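Local coordinates for extracellular solute-binding protein, family 7 (Colwellia psychrerythraea, PDB 4PET) that probably captures pyruvate, held together with a calcium ion, in the periplasm as the solute-binding component of a TRAP transporter, at residues Glu166-Phe178 with Val182-Pro194. Residues are numbered along the deposited sequence; the frame is centred on the assembly and turned at random.
Sequences EDLKGLKMRIPGF and VLAKLGAKPTNIP. With PYR (pyruvic acid), chain D.
Arg174 starts out extended, its CG trans to the main-chain nitrogen (chi1 -172°), then bends about CB-CG (chi2 -91°), running past Ile193 and turning its guanidinium toward Asn192, whose side chain leaves the backbone in the same trans sense (chi1 -172°) and brings OD1 alongside. NE donates to Ile193 O (3.0 Å), in the carbonyl plane though that oxygen is tilted from the guanidinium plane, and NH2 makes a weak bond to Asn192 OD1. The far edge of the group takes the pyruvate carboxylate in a two-pronged, nearly straight grip, NH1 to O at 2.7 Å and NH2 to OXT at 2.9 Å, while Pro176 CD lies over one guanidinium face. NH1 also donates to the backbone O of Glu211, a residue of the calcium site.

The arginine stands at the C-terminal end of strand 172-174, which pairs in parallel with 189-191, joined through helix 177-185 as a beta-alpha-beta crossover; backbone bonds run from Lys189 N to Leu171 O (2.8 Å) through to Ile175 N to Thr191 O (3.1 Å). On the helix side, Leu183 CD1 meets Met173 SE (3.8 Å) and Ile175 CD1. A Schellman motif with Gly187 as its C-prime residue closes the helix, and Gly187 O accepts from Gly170 N (2.9 Å) in the Leu168-Leu171 turn.

A leucine in place of Arg174 would probably leave the carboxylate without its two-pronged clamp and the carbonyls of Ile193 and Glu211 without this donor. NE to Ile193 O and NH1 to Glu211 O set the group's rotation, weakly assisted by Asn192 OD1; NH1 and NH2 each serve both pyruvate and protein, a geometry consistent with selection for a carboxylate, as in TRAP solute-binding proteins.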
loop_
_atom_site.group_PDB
_atom_site.type_symbol
_atom_site.label_atom_id
_atom_site.label_comp_id
_atom_site.label_asym_id
_atom_site.label_seq_id
_atom_site.Cartn_x
_atom_site.Cartn_y
_atom_site.Cartn_z
ATOM N N GLU A 166 1.069 4.936 -36.739
ATOM C CA GLU A 166 0.472 5.939 -37.616
ATOM C C GLU A 166 -0.848 6.479 -37.009
ATOM O O GLU A 166 -1.154 7.660 -37.129
ATOM C CB GLU A 166 0.257 5.345 -39.012
ATOM C CG GLU A 166 0.165 6.360 -40.117
ATOM C CD GLU A 166 1.509 6.974 -40.483
ATOM O OE1 GLU A 166 2.543 6.560 -39.898
ATOM O OE2 GLU A 166 1.521 7.869 -41.362
ATOM N N ASP A 167 -1.597 5.620 -36.321
ATOM C CA ASP A 167 -2.807 6.030 -35.595
ATOM C C ASP A 167 -2.576 7.035 -34.478
ATOM O O ASP A 167 -3.520 7.671 -34.029
ATOM C CB ASP A 167 -3.532 4.800 -35.044
ATOM C CG ASP A 167 -3.978 3.860 -36.161
ATOM O OD1 ASP A 167 -4.302 4.372 -37.249
ATOM O OD2 ASP A 167 -3.965 2.632 -35.974
ATOM N N LEU A 168 -1.334 7.179 -34.020
ATOM C CA LEU A 168 -1.022 8.159 -32.992
ATOM C C LEU A 168 -0.770 9.538 -33.591
ATOM O O LEU A 168 -0.846 10.546 -32.873
ATOM C CB LEU A 168 0.221 7.747 -32.196
ATOM C CG LEU A 168 0.117 6.502 -31.323
ATOM C CD1 LEU A 168 1.441 6.206 -30.711
ATOM C CD2 LEU A 168 -0.932 6.698 -30.252
ATOM N N LYS A 169 -0.453 9.594 -34.887
ATOM C CA LYS A 169 -0.087 10.871 -35.502
ATOM C C LYS A 169 -1.288 11.803 -35.640
ATOM O O LYS A 169 -2.273 11.479 -36.297
ATOM C CB LYS A 169 0.621 10.648 -36.845
ATOM C CG LYS A 169 1.960 9.940 -36.673
ATOM C CD LYS A 169 2.706 9.748 -38.003
ATOM C CE LYS A 169 3.964 8.886 -37.831
ATOM N NZ LYS A 169 4.878 9.419 -36.768
ATOM N N GLY A 170 -1.214 12.945 -34.957
ATOM C CA GLY A 170 -2.304 13.893 -34.963
ATOM C C GLY A 170 -3.400 13.533 -33.987
ATOM O O GLY A 170 -4.390 14.250 -33.876
ATOM N N LEU A 171 -3.225 12.433 -33.268
ATOM C CA LEU A 171 -4.205 12.036 -32.273
ATOM C C LEU A 171 -4.273 13.073 -31.161
ATOM O O LEU A 171 -3.277 13.270 -30.419
ATOM C CB LEU A 171 -3.821 10.701 -31.635
ATOM C CG LEU A 171 -4.838 10.209 -30.612
ATOM C CD1 LEU A 171 -6.140 9.855 -31.291
ATOM C CD2 LEU A 171 -4.312 9.028 -29.849
ATOM N N LYS A 172 -5.445 13.693 -31.014
ATOM C CA LYS A 172 -5.700 14.624 -29.912
ATOM C C LYS A 172 -6.138 13.906 -28.672
ATOM O O LYS A 172 -7.240 13.374 -28.639
ATOM C CB LYS A 172 -6.775 15.630 -30.308
ATOM C CG LYS A 172 -6.321 16.545 -31.477
ATOM C CD LYS A 172 -7.406 17.515 -31.906
ATOM C CE LYS A 172 -8.659 16.814 -32.417
ATOM N NZ LYS A 172 -8.396 16.171 -33.716
HETATM N N MSE A 173 -5.296 13.902 -27.635
HETATM C CA MSE A 173 -5.606 13.089 -26.473
HETATM C C MSE A 173 -5.373 13.829 -25.165
HETATM O O MSE A 173 -4.317 14.422 -24.963
HETATM C CB MSE A 173 -4.749 11.806 -26.483
HETATM C CG MSE A 173 -4.954 10.931 -25.282
HETATM SE SE MSE A 173 -3.957 9.247 -25.326
HETATM C CE MSE A 173 -4.808 8.470 -23.771
ATOM N N ARG A 174 -6.355 13.789 -24.266
ATOM C CA ARG A 174 -6.108 14.252 -22.911
ATOM C C ARG A 174 -5.304 13.218 -22.129
ATOM O O ARG A 174 -5.785 12.104 -21.852
ATOM C CB ARG A 174 -7.405 14.583 -22.184
ATOM C CG ARG A 174 -7.200 15.242 -20.874
ATOM C CD ARG A 174 -7.107 14.237 -19.730
ATOM N NE ARG A 174 -6.708 14.910 -18.510
ATOM C CZ ARG A 174 -6.271 14.322 -17.406
ATOM N NH1 ARG A 174 -6.184 13.011 -17.321
ATOM N NH2 ARG A 174 -5.906 15.064 -16.377
ATOM N N ILE A 175 -4.068 13.592 -21.801
ATOM C CA ILE A 175 -3.154 12.748 -21.046
ATOM C C ILE A 175 -2.066 13.661 -20.449
ATOM O O ILE A 175 -1.415 14.392 -21.178
ATOM C CB ILE A 175 -2.542 11.656 -21.940
ATOM C CG1 ILE A 175 -1.670 10.683 -21.127
ATOM C CG2 ILE A 175 -1.806 12.282 -23.174
ATOM C CD1 ILE A 175 -1.223 9.478 -21.927
ATOM N N PRO A 176 -1.902 13.634 -19.116
ATOM C CA PRO A 176 -0.930 14.507 -18.443
ATOM C C PRO A 176 0.475 13.914 -18.311
ATOM O O PRO A 176 0.778 12.781 -18.765
ATOM C CB PRO A 176 -1.547 14.687 -17.065
ATOM C CG PRO A 176 -2.221 13.313 -16.797
ATOM C CD PRO A 176 -2.631 12.783 -18.145
ATOM N N GLY A 177 1.340 14.705 -17.681
ATOM C CA GLY A 177 2.614 14.228 -17.218
ATOM C C GLY A 177 3.524 13.793 -18.327
ATOM O O GLY A 177 3.426 14.223 -19.507
ATOM N N PHE A 178 4.428 12.913 -17.943
ATOM C CA PHE A 178 5.494 12.516 -18.823
ATOM C C PHE A 178 4.981 11.697 -20.017
ATOM O O PHE A 178 5.559 11.773 -21.109
ATOM C CB PHE A 178 6.564 11.741 -18.056
ATOM C CG PHE A 178 7.874 11.690 -18.787
ATOM C CD1 PHE A 178 8.660 12.823 -18.903
ATOM C CD2 PHE A 178 8.305 10.533 -19.386
ATOM C CE1 PHE A 178 9.869 12.783 -19.597
ATOM C CE2 PHE A 178 9.505 10.486 -20.060
ATOM C CZ PHE A 178 10.276 11.609 -20.184
ATOM N N VAL A 182 5.854 11.845 -24.057
ATOM C CA VAL A 182 6.197 10.667 -24.830
ATOM C C VAL A 182 5.332 10.548 -26.099
ATOM O O VAL A 182 5.862 10.390 -27.209
ATOM C CB VAL A 182 6.098 9.394 -23.961
ATOM C CG1 VAL A 182 6.374 8.159 -24.814
ATOM C CG2 VAL A 182 7.109 9.455 -22.814
ATOM N N LEU A 183 4.010 10.634 -25.953
ATOM C CA LEU A 183 3.132 10.509 -27.118
ATOM C C LEU A 183 3.344 11.663 -28.106
ATOM O O LEU A 183 3.231 11.467 -29.312
ATOM C CB LEU A 183 1.666 10.383 -26.701
ATOM C CG LEU A 183 1.332 9.114 -25.885
ATOM C CD1 LEU A 183 -0.166 8.988 -25.621
ATOM C CD2 LEU A 183 1.842 7.845 -26.590
ATOM N N ALA A 184 3.659 12.856 -27.598
ATOM C CA ALA A 184 3.978 13.998 -28.472
ATOM C C ALA A 184 5.200 13.678 -29.337
ATOM O O ALA A 184 5.266 14.044 -30.520
ATOM C CB ALA A 184 4.233 15.240 -27.658
ATOM N N LYS A 185 6.159 12.957 -28.761
ATOM C CA LYS A 185 7.374 12.629 -29.505
ATOM C C LYS A 185 7.005 11.730 -30.668
ATOM O O LYS A 185 7.667 11.737 -31.712
ATOM C CB LYS A 185 8.422 11.951 -28.592
ATOM C CG LYS A 185 9.722 11.563 -29.309
ATOM C CD LYS A 185 10.660 10.775 -28.369
ATOM C CE LYS A 185 11.900 11.539 -27.998
ATOM N NZ LYS A 185 12.724 11.822 -29.198
ATOM N N LEU A 186 5.914 10.980 -30.501
ATOM C CA LEU A 186 5.410 10.108 -31.555
ATOM C C LEU A 186 4.324 10.774 -32.430
ATOM O O LEU A 186 3.684 10.122 -33.228
ATOM C CB LEU A 186 4.870 8.804 -30.946
ATOM C CG LEU A 186 5.943 7.929 -30.293
ATOM C CD1 LEU A 186 5.309 6.768 -29.546
ATOM C CD2 LEU A 186 6.916 7.428 -31.342
ATOM N N GLY A 187 4.111 12.070 -32.282
ATOM C CA GLY A 187 3.219 12.762 -33.187
ATOM C C GLY A 187 1.836 13.057 -32.653
ATOM O O GLY A 187 1.061 13.738 -33.320
ATOM N N ALA A 188 1.511 12.553 -31.470
ATOM C CA ALA A 188 0.246 12.890 -30.831
ATOM C C ALA A 188 0.199 14.345 -30.370
ATOM O O ALA A 188 1.237 15.038 -30.322
ATOM C CB ALA A 188 -0.046 11.928 -29.652
ATOM N N LYS A 189 -1.017 14.802 -30.051
ATOM C CA LYS A 189 -1.250 16.153 -29.562
ATOM C C LYS A 189 -1.889 16.076 -28.184
ATOM O O LYS A 189 -3.099 16.071 -28.049
ATOM C CB LYS A 189 -2.107 16.973 -30.542
ATOM C CG LYS A 189 -1.467 17.041 -31.930
ATOM C CD LYS A 189 -1.981 18.180 -32.777
ATOM C CE LYS A 189 -3.441 18.130 -32.948
ATOM N NZ LYS A 189 -3.860 18.882 -34.167
ATOM N N PRO A 190 -1.050 15.996 -27.141
ATOM C CA PRO A 190 -1.668 15.902 -25.829
ATOM C C PRO A 190 -2.217 17.238 -25.357
ATOM O O PRO A 190 -1.814 18.315 -25.826
ATOM C CB PRO A 190 -0.516 15.431 -24.935
ATOM C CG PRO A 190 0.724 16.046 -25.568
ATOM C CD PRO A 190 0.424 16.064 -27.074
ATOM N N THR A 191 -3.159 17.166 -24.432
ATOM C CA THR A 191 -3.584 18.335 -23.676
ATOM C C THR A 191 -3.923 17.897 -22.245
ATOM O O THR A 191 -4.013 16.681 -21.963
ATOM C CB THR A 191 -4.789 19.031 -24.323
ATOM O OG1 THR A 191 -5.388 19.915 -23.369
ATOM C CG2 THR A 191 -5.821 18.013 -24.763
ATOM N N ASN A 192 -4.061 18.879 -21.342
ATOM C CA ASN A 192 -4.368 18.607 -19.937
ATOM C C ASN A 192 -5.676 19.249 -19.511
ATOM O O ASN A 192 -5.757 19.949 -18.506
ATOM C CB ASN A 192 -3.227 19.063 -19.010
ATOM C CG ASN A 192 -3.429 18.608 -17.561
ATOM O OD1 ASN A 192 -4.413 17.933 -17.220
ATOM N ND2 ASN A 192 -2.491 18.977 -16.709
ATOM N N ILE A 193 -6.702 18.988 -20.301
ATOM C CA ILE A 193 -8.056 19.346 -19.964
ATOM C C ILE A 193 -8.400 18.730 -18.582
ATOM O O ILE A 193 -8.142 17.532 -18.350
ATOM C CB ILE A 193 -9.009 18.826 -21.088
ATOM C CG1 ILE A 193 -8.689 19.515 -22.412
ATOM C CG2 ILE A 193 -10.454 19.021 -20.734
ATOM C CD1 ILE A 193 -9.661 19.102 -23.553
ATOM N N PRO A 194 -8.983 19.543 -17.674
ATOM C CA PRO A 194 -9.478 19.162 -16.333
ATOM C C PRO A 194 -10.691 18.224 -16.344
ATOM O O PRO A 194 -11.478 18.227 -17.302
ATOM C CB PRO A 194 -9.927 20.502 -15.722
ATOM C CG PRO A 194 -9.433 21.556 -16.605
ATOM C CD PRO A 194 -9.234 20.971 -17.953
HETATM C C PYR D . -4.967 12.504 -14.008
HETATM O O PYR D . -4.862 12.005 -15.210
HETATM O OXT PYR D . -5.122 13.794 -13.927
HETATM C CA PYR D . -5.003 11.668 -12.871
HETATM O O3 PYR D . -4.648 10.410 -12.943
HETATM C CB PYR D . -5.506 12.172 -11.553
HETATM O O HOH W 1 3.840 7.498 -34.507
HETATM O O HOH W 2 -5.128 16.632 -35.186
#